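Local coordinates for protein FAD-dependent oxidoreductase (Actinomadura kijaniata, PDB 3M9V) that probably acts as a flavin-dependent oxidoreductase of the acyl-CoA dehydrogenase family on a dTDP-linked sugar in the biosynthesis of D-kijanose, at residues Thr14-Pro19 / Asp83-Leu88; Val270-Tyr275 / Ser302-Leu307; Ala320-Leu325 / Arg334-His339; Leu350-Val355 / Asp379-Arg384. One frame throughout, in Å; residues are numbered along the deposited sequence.

Interaction 1 (Thr14-Pro19 / Asp83-Leu88)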
loop_
_atom_site.group_PDB
_atom_site.type_symbol
_atom_site.label_atom_id
_atom_site.label_comp_id
_atom_site.label_asym_id
_atom_site.label_seq_id
_atom_site.Cartn_x
_atom_site.Cartn_y
_atom_site.Cartn_z
ATOM N N THR A 14 -4.158 -27.042 3.423
ATOM C CA THR A 14 -4.193 -25.608 3.170
ATOM C C THR A 14 -3.099 -25.104 2.235
ATOM O O THR A 14 -2.113 -25.791 1.979
ATOM C CB THR A 14 -4.023 -24.789 4.484
ATOM O OG1 THR A 14 -2.648 -24.905 4.904
ATOM C CG2 THR A 14 -4.990 -25.241 5.616
ATOM N N GLY A 15 -3.242 -23.857 1.786
ATOM C CA GLY A 15 -2.176 -23.125 1.109
ATOM C C GLY A 15 -1.725 -23.675 -0.229
ATOM O O GLY A 15 -0.657 -23.263 -0.698
ATOM N N LEU A 16 -2.477 -24.619 -0.815
ATOM C CA LEU A 16 -2.021 -25.328 -2.011
ATOM C C LEU A 16 -0.651 -25.999 -1.810
ATOM O O LEU A 16 0.101 -26.111 -2.786
ATOM C CB LEU A 16 -1.948 -24.332 -3.180
ATOM C CG LEU A 16 -3.318 -23.723 -3.558
ATOM C CD1 LEU A 16 -3.271 -22.671 -4.651
ATOM C CD2 LEU A 16 -4.329 -24.756 -4.050
ATOM N N TYR A 17 -0.315 -26.420 -0.591
ATOM C CA TYR A 17 1.004 -27.025 -0.375
ATOM C C TYR A 17 1.056 -28.454 -0.887
ATOM O O TYR A 17 2.136 -28.923 -1.176
ATOM C CB TYR A 17 1.443 -26.970 1.097
ATOM C CG TYR A 17 1.641 -25.551 1.618
ATOM C CD1 TYR A 17 0.888 -25.069 2.692
ATOM C CD2 TYR A 17 2.628 -24.723 1.100
ATOM C CE1 TYR A 17 1.099 -23.779 3.188
ATOM C CE2 TYR A 17 2.815 -23.410 1.572
ATOM C CZ TYR A 17 2.045 -22.952 2.629
ATOM O OH TYR A 17 2.165 -21.660 3.114
ATOM N N ALA A 18 -0.078 -29.134 -1.071
ATOM C CA ALA A 18 -0.066 -30.562 -1.419
ATOM C C ALA A 18 -1.465 -30.943 -1.877
ATOM O O ALA A 18 -2.440 -30.326 -1.448
ATOM C CB ALA A 18 0.293 -31.443 -0.224
ATOM N N PRO A 19 -1.568 -31.925 -2.790
ATOM C CA PRO A 19 -2.888 -32.310 -3.300
ATOM C C PRO A 19 -3.650 -32.997 -2.176
ATOM O O PRO A 19 -3.030 -33.556 -1.286
ATOM C CB PRO A 19 -2.578 -33.347 -4.385
ATOM C CG PRO A 19 -1.114 -33.271 -4.643
ATOM C CD PRO A 19 -0.463 -32.683 -3.401
ATOM N N ASP A 83 -6.999 -29.662 -6.268
ATOM C CA ASP A 83 -5.837 -30.383 -6.762
ATOM C C ASP A 83 -5.383 -29.943 -8.142
ATOM O O ASP A 83 -4.182 -30.046 -8.415
ATOM C CB ASP A 83 -6.058 -31.897 -6.806
ATOM C CG ASP A 83 -6.080 -32.488 -5.414
ATOM O OD1 ASP A 83 -5.741 -31.749 -4.472
ATOM O OD2 ASP A 83 -6.412 -33.671 -5.255
ATOM N N VAL A 84 -6.319 -29.518 -8.994
ATOM C CA VAL A 84 -5.915 -29.000 -10.283
ATOM C C VAL A 84 -5.060 -27.755 -10.051
ATOM O O VAL A 84 -4.046 -27.551 -10.721
ATOM C CB VAL A 84 -7.144 -28.619 -11.148
ATOM C CG1 VAL A 84 -6.684 -27.899 -12.431
ATOM C CG2 VAL A 84 -7.957 -29.859 -11.523
ATOM N N ALA A 85 -5.445 -26.902 -9.098
ATOM C CA ALA A 85 -4.634 -25.686 -8.875
ATOM C C ALA A 85 -3.252 -26.070 -8.324
ATOM O O ALA A 85 -2.248 -25.421 -8.640
ATOM C CB ALA A 85 -5.357 -24.720 -7.922
ATOM N N VAL A 86 -3.162 -27.138 -7.532
ATOM C CA VAL A 86 -1.849 -27.519 -6.973
ATOM C C VAL A 86 -0.940 -27.984 -8.102
ATOM O O VAL A 86 0.245 -27.650 -8.173
ATOM C CB VAL A 86 -1.967 -28.629 -5.933
ATOM C CG1 VAL A 86 -0.554 -29.164 -5.524
ATOM C CG2 VAL A 86 -2.680 -28.081 -4.677
ATOM N N ALA A 87 -1.490 -28.717 -9.059
ATOM C CA ALA A 87 -0.705 -29.086 -10.243
ATOM C C ALA A 87 -0.310 -27.915 -11.150
ATOM O O ALA A 87 0.837 -27.826 -11.630
ATOM C CB ALA A 87 -1.480 -30.160 -11.002
ATOM N N LEU A 88 -1.242 -26.987 -11.399
ATOM C CA LEU A 88 -0.914 -25.779 -12.175
ATOM C C LEU A 88 0.185 -24.944 -11.524
ATOM O O LEU A 88 1.034 -24.346 -12.186
ATOM C CB LEU A 88 -2.156 -24.906 -12.402
ATOM C CG LEU A 88 -3.248 -25.631 -13.203
ATOM C CD1 LEU A 88 -4.499 -24.762 -13.403
ATOM C CD2 LEU A 88 -2.679 -25.982 -14.571
#

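Interaction 2 (Val270-Tyr275 / Ser302-Leu307)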
loop_
_atom_site.group_PDB
_atom_site.type_symbol
_atom_site.label_atom_id
_atom_site.label_comp_id
_atom_site.label_asym_id
_atom_site.label_seq_id
_atom_site.Cartn_x
_atom_site.Cartn_y
_atom_site.Cartn_z
ATOM N N VAL A 270 3.830 -18.524 -10.052
ATOM C CA VAL A 270 4.707 -17.409 -10.451
ATOM C C VAL A 270 5.294 -16.665 -9.248
ATOM O O VAL A 270 6.516 -16.424 -9.180
ATOM C CB VAL A 270 4.003 -16.447 -11.446
ATOM C CG1 VAL A 270 4.898 -15.253 -11.771
ATOM C CG2 VAL A 270 3.731 -17.203 -12.771
ATOM N N ALA A 271 4.445 -16.304 -8.286
ATOM C CA ALA A 271 4.987 -15.669 -7.086
ATOM C C ALA A 271 5.964 -16.587 -6.342
ATOM O O ALA A 271 6.956 -16.133 -5.767
ATOM C CB ALA A 271 3.829 -15.244 -6.154
ATOM N N GLN A 272 5.653 -17.878 -6.264
ATOM C CA GLN A 272 6.563 -18.802 -5.579
ATOM C C GLN A 272 7.939 -18.848 -6.262
ATOM O O GLN A 272 8.976 -18.896 -5.596
ATOM C CB GLN A 272 5.920 -20.194 -5.459
ATOM C CG GLN A 272 6.760 -21.252 -4.690
ATOM C CD GLN A 272 6.786 -20.956 -3.208
ATOM O OE1 GLN A 272 5.746 -20.950 -2.556
ATOM N NE2 GLN A 272 7.960 -20.670 -2.673
ATOM N N ALA A 273 7.956 -18.839 -7.593
ATOM C CA ALA A 273 9.177 -19.063 -8.350
ATOM C C ALA A 273 9.975 -17.766 -8.207
ATOM O O ALA A 273 11.183 -17.845 -8.088
ATOM C CB ALA A 273 8.879 -19.372 -9.842
ATOM N N ALA A 274 9.327 -16.602 -8.160
ATOM C CA ALA A 274 10.047 -15.357 -7.894
ATOM C C ALA A 274 10.739 -15.355 -6.526
ATOM O O ALA A 274 11.916 -15.039 -6.381
ATOM C CB ALA A 274 9.106 -14.128 -8.033
ATOM N N TYR A 275 10.017 -15.769 -5.496
ATOM C CA TYR A 275 10.563 -15.795 -4.152
ATOM C C TYR A 275 11.758 -16.762 -4.093
ATOM O O TYR A 275 12.796 -16.411 -3.523
ATOM C CB TYR A 275 9.479 -16.303 -3.226
ATOM C CG TYR A 275 9.836 -16.312 -1.758
ATOM C CD1 TYR A 275 10.553 -15.265 -1.178
ATOM C CD2 TYR A 275 9.446 -17.350 -0.941
ATOM C CE1 TYR A 275 10.867 -15.274 0.194
ATOM C CE2 TYR A 275 9.723 -17.352 0.428
ATOM C CZ TYR A 275 10.406 -16.311 0.985
ATOM O OH TYR A 275 10.656 -16.378 2.340
ATOM N N SER A 302 5.536 -13.506 4.363
ATOM C CA SER A 302 4.171 -13.419 4.894
ATOM C C SER A 302 3.114 -13.139 3.804
ATOM O O SER A 302 2.024 -13.720 3.801
ATOM C CB SER A 302 4.120 -12.319 5.964
ATOM O OG SER A 302 2.781 -12.011 6.344
ATOM N N ARG A 303 3.433 -12.273 2.850
ATOM C CA ARG A 303 2.542 -12.036 1.697
ATOM C C ARG A 303 2.274 -13.275 0.838
ATOM O O ARG A 303 1.152 -13.498 0.401
ATOM C CB ARG A 303 3.076 -10.922 0.791
ATOM C CG ARG A 303 2.787 -9.513 1.361
ATOM C CD ARG A 303 3.419 -8.346 0.554
ATOM N NE ARG A 303 2.402 -7.304 0.494
ATOM C CZ ARG A 303 2.209 -6.373 1.425
ATOM N NH1 ARG A 303 3.017 -6.296 2.476
ATOM N NH2 ARG A 303 1.210 -5.505 1.304
ATOM N N LEU A 304 3.311 -14.054 0.557
ATOM C CA LEU A 304 3.157 -15.332 -0.131
ATOM C C LEU A 304 2.266 -16.294 0.665
ATOM O O LEU A 304 1.388 -16.961 0.103
ATOM C CB LEU A 304 4.516 -15.982 -0.352
ATOM C CG LEU A 304 4.548 -17.335 -1.082
ATOM C CD1 LEU A 304 3.940 -17.185 -2.492
ATOM C CD2 LEU A 304 6.031 -17.736 -1.226
ATOM N N TYR A 305 2.464 -16.363 1.975
ATOM C CA TYR A 305 1.558 -17.153 2.819
ATOM C C TYR A 305 0.081 -16.736 2.678
ATOM O O TYR A 305 -0.814 -17.579 2.524
ATOM C CB TYR A 305 1.979 -17.016 4.284
ATOM C CG TYR A 305 1.312 -18.059 5.136
ATOM C CD1 TYR A 305 1.939 -19.285 5.399
ATOM C CD2 TYR A 305 0.037 -17.829 5.637
ATOM C CE1 TYR A 305 1.280 -20.267 6.133
ATOM C CE2 TYR A 305 -0.586 -18.782 6.426
ATOM C CZ TYR A 305 0.034 -19.997 6.663
ATOM O OH TYR A 305 -0.666 -20.951 7.381
ATOM N N ALA A 306 -0.195 -15.443 2.762
ATOM C CA ALA A 306 -1.538 -14.915 2.634
ATOM C C ALA A 306 -2.010 -15.174 1.193
ATOM O O ALA A 306 -3.181 -15.460 0.991
ATOM C CB ALA A 306 -1.561 -13.378 2.904
ATOM N N LEU A 307 -1.132 -15.096 0.195
ATOM C CA LEU A 307 -1.534 -15.394 -1.180
ATOM C C LEU A 307 -2.004 -16.837 -1.337
ATOM O O LEU A 307 -3.104 -17.117 -1.829
ATOM C CB LEU A 307 -0.431 -15.067 -2.185
ATOM C CG LEU A 307 -0.593 -15.528 -3.644
ATOM C CD1 LEU A 307 -1.711 -14.655 -4.238
ATOM C CD2 LEU A 307 0.667 -15.226 -4.431
#

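Interaction 3 (Ala320-Leu325 / Arg334-His339)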
loop_
_atom_site.group_PDB
_atom_site.type_symbol
_atom_site.label_atom_id
_atom_site.label_comp_id
_atom_site.label_asym_id
_atom_site.label_seq_id
_atom_site.Cartn_x
_atom_site.Cartn_y
_atom_site.Cartn_z
ATOM N N ALA A 320 -16.327 -27.678 -2.273
ATOM C CA ALA A 320 -17.479 -27.993 -1.413
ATOM C C ALA A 320 -18.800 -27.571 -2.049
ATOM O O ALA A 320 -19.724 -28.371 -2.134
ATOM C CB ALA A 320 -17.340 -27.363 0.001
ATOM N N LEU A 321 -18.915 -26.331 -2.502
ATOM C CA LEU A 321 -20.152 -25.895 -3.131
ATOM C C LEU A 321 -20.407 -26.618 -4.457
ATOM O O LEU A 321 -21.551 -26.913 -4.807
ATOM C CB LEU A 321 -20.136 -24.394 -3.389
ATOM C CG LEU A 321 -20.162 -23.579 -2.094
ATOM C CD1 LEU A 321 -19.582 -22.219 -2.446
ATOM C CD2 LEU A 321 -21.606 -23.444 -1.679
ATOM N N SER A 322 -19.334 -26.919 -5.181
ATOM C CA SER A 322 -19.456 -27.607 -6.457
ATOM C C SER A 322 -20.097 -28.983 -6.277
ATOM O O SER A 322 -20.993 -29.369 -7.023
ATOM C CB SER A 322 -18.072 -27.813 -7.072
ATOM O OG SER A 322 -18.240 -28.173 -8.423
ATOM N N ALA A 323 -19.622 -29.710 -5.278
ATOM C CA ALA A 323 -20.130 -31.047 -5.031
ATOM C C ALA A 323 -21.564 -31.047 -4.514
ATOM O O ALA A 323 -22.180 -32.101 -4.499
ATOM C CB ALA A 323 -19.254 -31.783 -4.053
ATOM N N ASP A 324 -22.105 -29.929 -4.047
ATOM C CA ASP A 324 -23.418 -30.003 -3.423
ATOM C C ASP A 324 -24.492 -29.449 -4.339
ATOM O O ASP A 324 -24.577 -28.248 -4.587
ATOM C CB ASP A 324 -23.428 -29.308 -2.072
ATOM C CG ASP A 324 -24.825 -29.208 -1.478
ATOM O OD1 ASP A 324 -25.777 -29.886 -1.924
ATOM O OD2 ASP A 324 -24.970 -28.404 -0.543
ATOM N N LEU A 325 -25.306 -30.352 -4.872
ATOM C CA LEU A 325 -26.273 -29.983 -5.890
ATOM C C LEU A 325 -27.646 -30.009 -5.241
ATOM O O LEU A 325 -28.659 -30.046 -5.934
ATOM C CB LEU A 325 -26.252 -31.021 -7.014
ATOM C CG LEU A 325 -24.942 -31.194 -7.792
ATOM C CD1 LEU A 325 -25.111 -32.263 -8.875
ATOM C CD2 LEU A 325 -24.504 -29.871 -8.406
ATOM N N ARG A 334 -24.077 -17.812 -7.056
ATOM C CA ARG A 334 -23.621 -16.551 -6.467
ATOM C C ARG A 334 -22.519 -16.833 -5.440
ATOM O O ARG A 334 -21.516 -16.138 -5.391
ATOM C CB ARG A 334 -24.783 -15.793 -5.818
ATOM C CG ARG A 334 -25.706 -15.101 -6.827
ATOM C CD ARG A 334 -26.714 -14.211 -6.121
ATOM N NE ARG A 334 -27.641 -15.056 -5.376
ATOM C CZ ARG A 334 -28.847 -15.384 -5.833
ATOM N NH1 ARG A 334 -29.244 -14.941 -7.017
ATOM N NH2 ARG A 334 -29.657 -16.146 -5.111
ATOM N N GLN A 335 -22.651 -17.883 -4.645
ATOM C CA GLN A 335 -21.646 -18.098 -3.624
ATOM C C GLN A 335 -20.335 -18.529 -4.270
ATOM O O GLN A 335 -19.279 -18.084 -3.853
ATOM C CB GLN A 335 -22.145 -19.140 -2.622
ATOM C CG GLN A 335 -23.082 -18.429 -1.671
ATOM C CD GLN A 335 -23.490 -19.302 -0.516
ATOM O OE1 GLN A 335 -22.705 -20.075 0.039
ATOM N NE2 GLN A 335 -24.754 -19.164 -0.131
ATOM N N MET A 336 -20.391 -19.392 -5.278
ATOM C CA MET A 336 -19.160 -19.843 -5.915
ATOM C C MET A 336 -18.423 -18.671 -6.551
ATOM O O MET A 336 -17.222 -18.507 -6.339
ATOM C CB MET A 336 -19.450 -20.949 -6.915
ATOM C CG MET A 336 -19.863 -22.251 -6.210
ATOM S SD MET A 336 -20.175 -23.594 -7.386
ATOM C CE MET A 336 -18.546 -23.906 -8.047
ATOM N N MET A 337 -19.158 -17.805 -7.233
ATOM C CA MET A 337 -18.549 -16.664 -7.896
ATOM C C MET A 337 -17.985 -15.609 -6.929
ATOM O O MET A 337 -16.949 -14.981 -7.152
ATOM C CB MET A 337 -19.545 -16.073 -8.903
ATOM C CG MET A 337 -18.948 -14.933 -9.706
ATOM S SD MET A 337 -17.603 -15.450 -10.821
ATOM C CE MET A 337 -18.253 -16.680 -11.936
ATOM N N ARG A 338 -18.668 -15.424 -5.811
ATOM C CA ARG A 338 -18.192 -14.533 -4.764
ATOM C C ARG A 338 -16.889 -15.047 -4.132
ATOM O O ARG A 338 -15.948 -14.282 -3.982
ATOM C CB ARG A 338 -19.269 -14.413 -3.679
ATOM C CG ARG A 338 -18.823 -13.523 -2.504
ATOM C CD ARG A 338 -19.115 -12.067 -2.835
ATOM N NE ARG A 338 -19.144 -11.121 -1.709
ATOM C CZ ARG A 338 -20.210 -10.870 -0.957
ATOM N NH1 ARG A 338 -21.342 -11.523 -1.161
ATOM N NH2 ARG A 338 -20.149 -9.978 0.018
ATOM N N HIS A 339 -16.804 -16.313 -3.743
ATOM C CA HIS A 339 -15.506 -16.856 -3.351
ATOM C C HIS A 339 -14.434 -16.641 -4.412
ATOM O O HIS A 339 -13.347 -16.204 -4.042
ATOM C CB HIS A 339 -15.527 -18.360 -3.069
ATOM C CG HIS A 339 -16.158 -18.719 -1.756
ATOM N ND1 HIS A 339 -15.469 -18.687 -0.561
ATOM C CD2 HIS A 339 -17.418 -19.122 -1.455
ATOM C CE1 HIS A 339 -16.265 -19.091 0.416
ATOM N NE2 HIS A 339 -17.459 -19.340 -0.098
#

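Interaction 4 (Leu350-Val355 / Asp379-Arg384)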
loop_
_atom_site.group_PDB
_atom_site.type_symbol
_atom_site.label_atom_id
_atom_site.label_comp_id
_atom_site.label_asym_id
_atom_site.label_seq_id
_atom_site.Cartn_x
_atom_site.Cartn_y
_atom_site.Cartn_z
ATOM N N LEU A 350 -1.700 -9.218 -4.736
ATOM C CA LEU A 350 -0.559 -9.769 -4.018
ATOM C C LEU A 350 0.514 -10.366 -4.915
ATOM O O LEU A 350 1.699 -10.146 -4.672
ATOM C CB LEU A 350 -0.974 -10.817 -2.995
ATOM C CG LEU A 350 -1.779 -10.342 -1.782
ATOM C CD1 LEU A 350 -2.355 -11.524 -1.016
ATOM C CD2 LEU A 350 -0.926 -9.450 -0.912
ATOM N N ALA A 351 0.127 -11.171 -5.903
ATOM C CA ALA A 351 1.158 -11.827 -6.704
ATOM C C ALA A 351 2.081 -10.821 -7.411
ATOM O O ALA A 351 3.302 -10.937 -7.287
ATOM C CB ALA A 351 0.592 -12.955 -7.601
ATOM N N PRO A 352 1.547 -9.805 -8.117
ATOM C CA PRO A 352 2.536 -8.891 -8.713
ATOM C C PRO A 352 3.409 -8.114 -7.723
ATOM O O PRO A 352 4.576 -7.832 -8.022
ATOM C CB PRO A 352 1.685 -7.890 -9.520
ATOM C CG PRO A 352 0.460 -8.624 -9.846
ATOM C CD PRO A 352 0.196 -9.584 -8.684
ATOM N N GLU A 353 2.870 -7.788 -6.550
ATOM C CA GLU A 353 3.648 -7.119 -5.511
ATOM C C GLU A 353 4.806 -7.992 -5.059
ATOM O O GLU A 353 5.946 -7.539 -4.954
ATOM C CB GLU A 353 2.821 -6.862 -4.246
ATOM C CG GLU A 353 2.339 -5.450 -4.063
ATOM C CD GLU A 353 1.384 -5.373 -2.872
ATOM O OE1 GLU A 353 0.267 -4.826 -3.050
ATOM O OE2 GLU A 353 1.773 -5.883 -1.787
ATOM N N ILE A 354 4.521 -9.248 -4.740
ATOM C CA ILE A 354 5.633 -10.137 -4.413
ATOM C C ILE A 354 6.720 -10.167 -5.508
ATOM O O ILE A 354 7.933 -10.068 -5.242
ATOM C CB ILE A 354 5.054 -11.541 -4.169
ATOM C CG1 ILE A 354 4.211 -11.522 -2.887
ATOM C CG2 ILE A 354 6.166 -12.590 -4.160
ATOM C CD1 ILE A 354 3.348 -12.770 -2.762
ATOM N N VAL A 355 6.301 -10.330 -6.761
ATOM C CA VAL A 355 7.289 -10.514 -7.820
ATOM C C VAL A 355 8.108 -9.224 -7.857
ATOM O O VAL A 355 9.345 -9.258 -7.875
ATOM C CB VAL A 355 6.647 -10.791 -9.207
ATOM C CG1 VAL A 355 7.690 -10.701 -10.299
ATOM C CG2 VAL A 355 5.980 -12.183 -9.250
ATOM N N ASP A 379 4.869 -12.076 -16.890
ATOM C CA ASP A 379 3.796 -13.078 -16.882
ATOM C C ASP A 379 2.814 -12.835 -15.736
ATOM O O ASP A 379 1.623 -13.155 -15.836
ATOM C CB ASP A 379 4.319 -14.507 -16.690
ATOM C CG ASP A 379 5.119 -14.967 -17.880
ATOM O OD1 ASP A 379 5.039 -14.323 -18.936
ATOM O OD2 ASP A 379 5.844 -15.956 -17.728
ATOM N N VAL A 380 3.317 -12.315 -14.620
ATOM C CA VAL A 380 2.452 -12.252 -13.431
ATOM C C VAL A 380 1.306 -11.248 -13.618
ATOM O O VAL A 380 0.329 -11.315 -12.861
ATOM C CB VAL A 380 3.187 -11.969 -12.091
ATOM C CG1 VAL A 380 3.507 -10.494 -11.985
ATOM C CG2 VAL A 380 2.329 -12.381 -10.869
ATOM N N GLN A 381 1.401 -10.363 -14.611
ATOM C CA GLN A 381 0.384 -9.333 -14.836
ATOM C C GLN A 381 -0.860 -9.881 -15.541
ATOM O O GLN A 381 -1.908 -9.241 -15.487
ATOM C CB GLN A 381 0.938 -8.133 -15.623
ATOM C CG GLN A 381 2.309 -7.574 -15.154
ATOM C CD GLN A 381 2.258 -6.951 -13.767
ATOM O OE1 GLN A 381 1.198 -6.526 -13.291
ATOM N NE2 GLN A 381 3.394 -6.958 -13.080
ATOM N N ALA A 382 -0.771 -11.052 -16.175
ATOM C CA ALA A 382 -1.823 -11.511 -17.083
ATOM C C ALA A 382 -3.160 -11.748 -16.366
ATOM O O ALA A 382 -4.200 -11.575 -16.979
ATOM C CB ALA A 382 -1.362 -12.808 -17.738
ATOM N N GLY A 383 -3.170 -12.134 -15.089
ATOM C CA GLY A 383 -4.406 -12.446 -14.347
ATOM C C GLY A 383 -5.413 -11.306 -14.259
ATOM O O GLY A 383 -6.634 -11.532 -14.235
ATOM N N ARG A 384 -4.867 -10.090 -14.256
ATOM C CA ARG A 384 -5.587 -8.831 -14.139
ATOM C C ARG A 384 -6.542 -8.633 -15.305
ATOM O O ARG A 384 -7.525 -7.910 -15.195
ATOM C CB ARG A 384 -4.597 -7.645 -14.132
ATOM C CG ARG A 384 -3.692 -7.651 -12.899
ATOM C CD ARG A 384 -2.529 -6.672 -12.986
ATOM N NE ARG A 384 -3.035 -5.304 -13.110
ATOM C CZ ARG A 384 -2.214 -4.268 -13.217
ATOM N NH1 ARG A 384 -0.907 -4.505 -13.222
ATOM N NH2 ARG A 384 -2.685 -3.036 -13.324
HETATM O O HOH W 1 4.183 -5.775 -10.377
#

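Interaction 1 (Thr14-Pro19 / Asp83-Leu88)
Val86, on the helix 81-94, points straight at the loop 14-19, and its two methyl groups divide the work. Its CB forks into CG1, anti to the backbone N (chi1 171°), and CG2, anti to the carbonyl carbon. CG1 comes up to the ring of Pro19, 4.1 Å from CD, the two side chains meeting at about a right angle. CG2 lies against Leu16, 3.8 Å from CD2. A beta-branched valine suits the place, because its two short branches can pack against Pro19 and Leu16 at once. The CD2 of Leu16 also rests on Ala85, 4.0 Å from its CB, where a methyl leaves room for the leucine branch.

The loop owes its shape to a type I' beta turn from Thr14 to Tyr17, which Tyr17 N closes on Thr14 O (3.2 Å). Gly15 and Leu16 both have positive phi, and a side chain on Gly15 would run into the Tyr17 ring. At the other end the carboxylate of Asp83 lies beside Pro19, OD1 being 3.5 Å from its CB; the same OD1 accepts a hydrogen bond from Val20 N, and OD2 is bonded to Thr21 OG1. With an alanine here, Val20 N and Thr21 OG1 would probably lose this buried carboxylate, and a gap would open beside Pro19.

Next to this contact, helix 22-32 sends Leu28 against both Pro19 and Val86, while Leu315 of helix 291-323 packs on Leu16 and Ala85; the N-terminal loop thus packs against both helix 81-94 and helix 291-323.

Interaction 2 (Val270-Tyr275 / Ser302-Leu307)
Ala271 faces Leu304 across two nearly antiparallel helical segments, whose axes approach to 10.8 Å at an angle of 160°. Both belong to the helical C-terminal domain of the acyl-CoA dehydrogenase fold, in which helices 264-283 and 291-323 follow one another up and down a bundle.

The wide spacing is bridged mainly from one side. Leu304 reaches over with CG anti to its backbone N (chi1 -179°), which carries both methyls toward the opposing helix. CD1 settles 4.1 Å from Ala271 CB. The other methyl enters the angle between Gln272 and Tyr275: Leu304 CD2 lies 3.4 Å from Tyr275 CD2, meeting the ring obliquely. A leucine is long enough to cross the gap and branched enough to occupy both places. One turn further on, Leu307 sets its CD2 3.6 Å from Ala271 CB, so the small alanine receives two leucines without pushing the helices further apart. A serine in place of Leu304 would probably open a gap between Ala271 and Tyr275 and take away the hydrocarbon that packs on the Gln272 amide.

The polar ends of the neighbours have partners beyond the two segments. Tyr275 uses its ring for packing, while its OH is hydrogen-bonded to Asp301. Another side of helix 291-323 meets a second subunit: Tyr305 OH is hydrogen-bonded to His339 ND1 of that subunit. Gln272, bent at chi2 (72°), crosses Leu304 at about a right angle; its OE1 is bonded to Arg308 NH2 and its NE2 to Asp276 OD1, and that same OE1 lies 3.5 Å from Leu304 CD2.

Interaction 3 (Ala320-Leu325 / Arg334-His339)
Leu321 and Met336 make the apolar part of this contact, sliding past each other in opposite directions. Met336 CG lies 3.6 Å from Leu321 CB and 3.8 Å from its CD1, and the sulfur follows at 4.1 Å from the same CB. The methionine chain then bends at chi3 (67°), which turns CE toward Ser322 and leaves it 4.1 Å from the serine CB. An unbranched, flexible side chain suits this position because it can run along a leucine and still reach the next residue. Leu321, for its part, spreads its two methyls over the turn formed by Gln335, Met336 and His339.

Contacts between hydrocarbon and polar groups complete the patch. Leu321 CD1 approaches His339 obliquely, 3.9 Å from CD2, and Leu321 CD2 lies equally far from Gln335 OE1; both side chains cross the leucine at about a right angle. One nitrogen of each has a partner beyond the contact: Gln335 NE2 is hydrogen-bonded to Glu331, and His339 ND1 to Tyr305 OH of the second subunit.

No hydrogen bond joins the two segments directly, but Arg332, which binds dTDP, bonds through NE and NH1 to the backbone oxygens of Leu321 and Ser322. The side chain of Ser322 is about 5 Å from the bound thymidine-5'-diphosphate, so this packing borders the nucleotide pocket.

The contact joins two consecutive helices of the helical C-terminal domain of the acyl-CoA dehydrogenase fold, close to the reversal of direction between helix 291-323 and helix 329-362. Helix 253-260 covers it on the pocket side, with Val258 against Ser322 and Ala254 against Met336.

Interaction 4 (Leu350-Val355 / Asp379-Arg384)
Val380 pushes its branched side chain into helix 329-362, meeting Val355 tip to tip and crossing Pro352 obliquely. Its chi1 of 79° sets CG1 between the backbone N and the carbonyl carbon, and this torsion spreads the methyls over two neighbouring residues. CG1 packs on Pro352, 3.8 Å from CA, whereas CG2 drops onto Ala351, 3.7 Å from CB. From one turn further along, Val355 brings CG2 to 4.0 Å from Val380 CB. The small Ala351 gives a methyl group room to approach the helix closely, and the two valines meet with compact, rigid branches.

Pro352 has no N-H to bond to the preceding turn, and the helix is kinked there. This is a junction within the helical C-terminal domain of the acyl-CoA dehydrogenase fold: the segment 379-384 leaves helix 372-379 through a type I beta turn from Asp379 to Ala382 and leads on toward Phe385, which binds FMN, though none is bound to this chain here. Val270 of helix 264-283 also packs on Val380.

Gln381 starts off away from the helix, but its chain bends at chi2 (-66°) and brings the amide beside the proline ring, with OE1 4.0 Å from Pro352 CB. Arg384 NH1 donates to that OE1 (2.9 Å); the oxygen lies in the guanidinium plane, while the donor is tilted 29° from the carbonyl plane. The amide NH2 group serves Leu377 O and a water, which passes a weak hydrogen bond on to Pro352 O. Arg384 NH2 is bonded to Ser356 O and Ser360 OG of the third subunit.

Along the chain the four contacts come in series, each closing before the next opens. Interaction 1 fastens the N-terminal loop to helix 81-94; the other three lie in the C-terminal helical domain. Interactions 2 and 4 are neighbours, their centres 10 Å apart, joined by the salt bridge from Arg303 to Glu353 and by Ile354 packing on Leu304. Interaction 1 touches interaction 2 where Tyr17 packs on Tyr305. Interaction 3 stands apart, with its centre 26 Å from those of 2 and 4, yet shares helix 291-323 with one and helix 329-362 with the other. These long helices therefore connect the nucleotide pocket, the loop that leads to the flavin-binding Phe385 and the subunit interfaces.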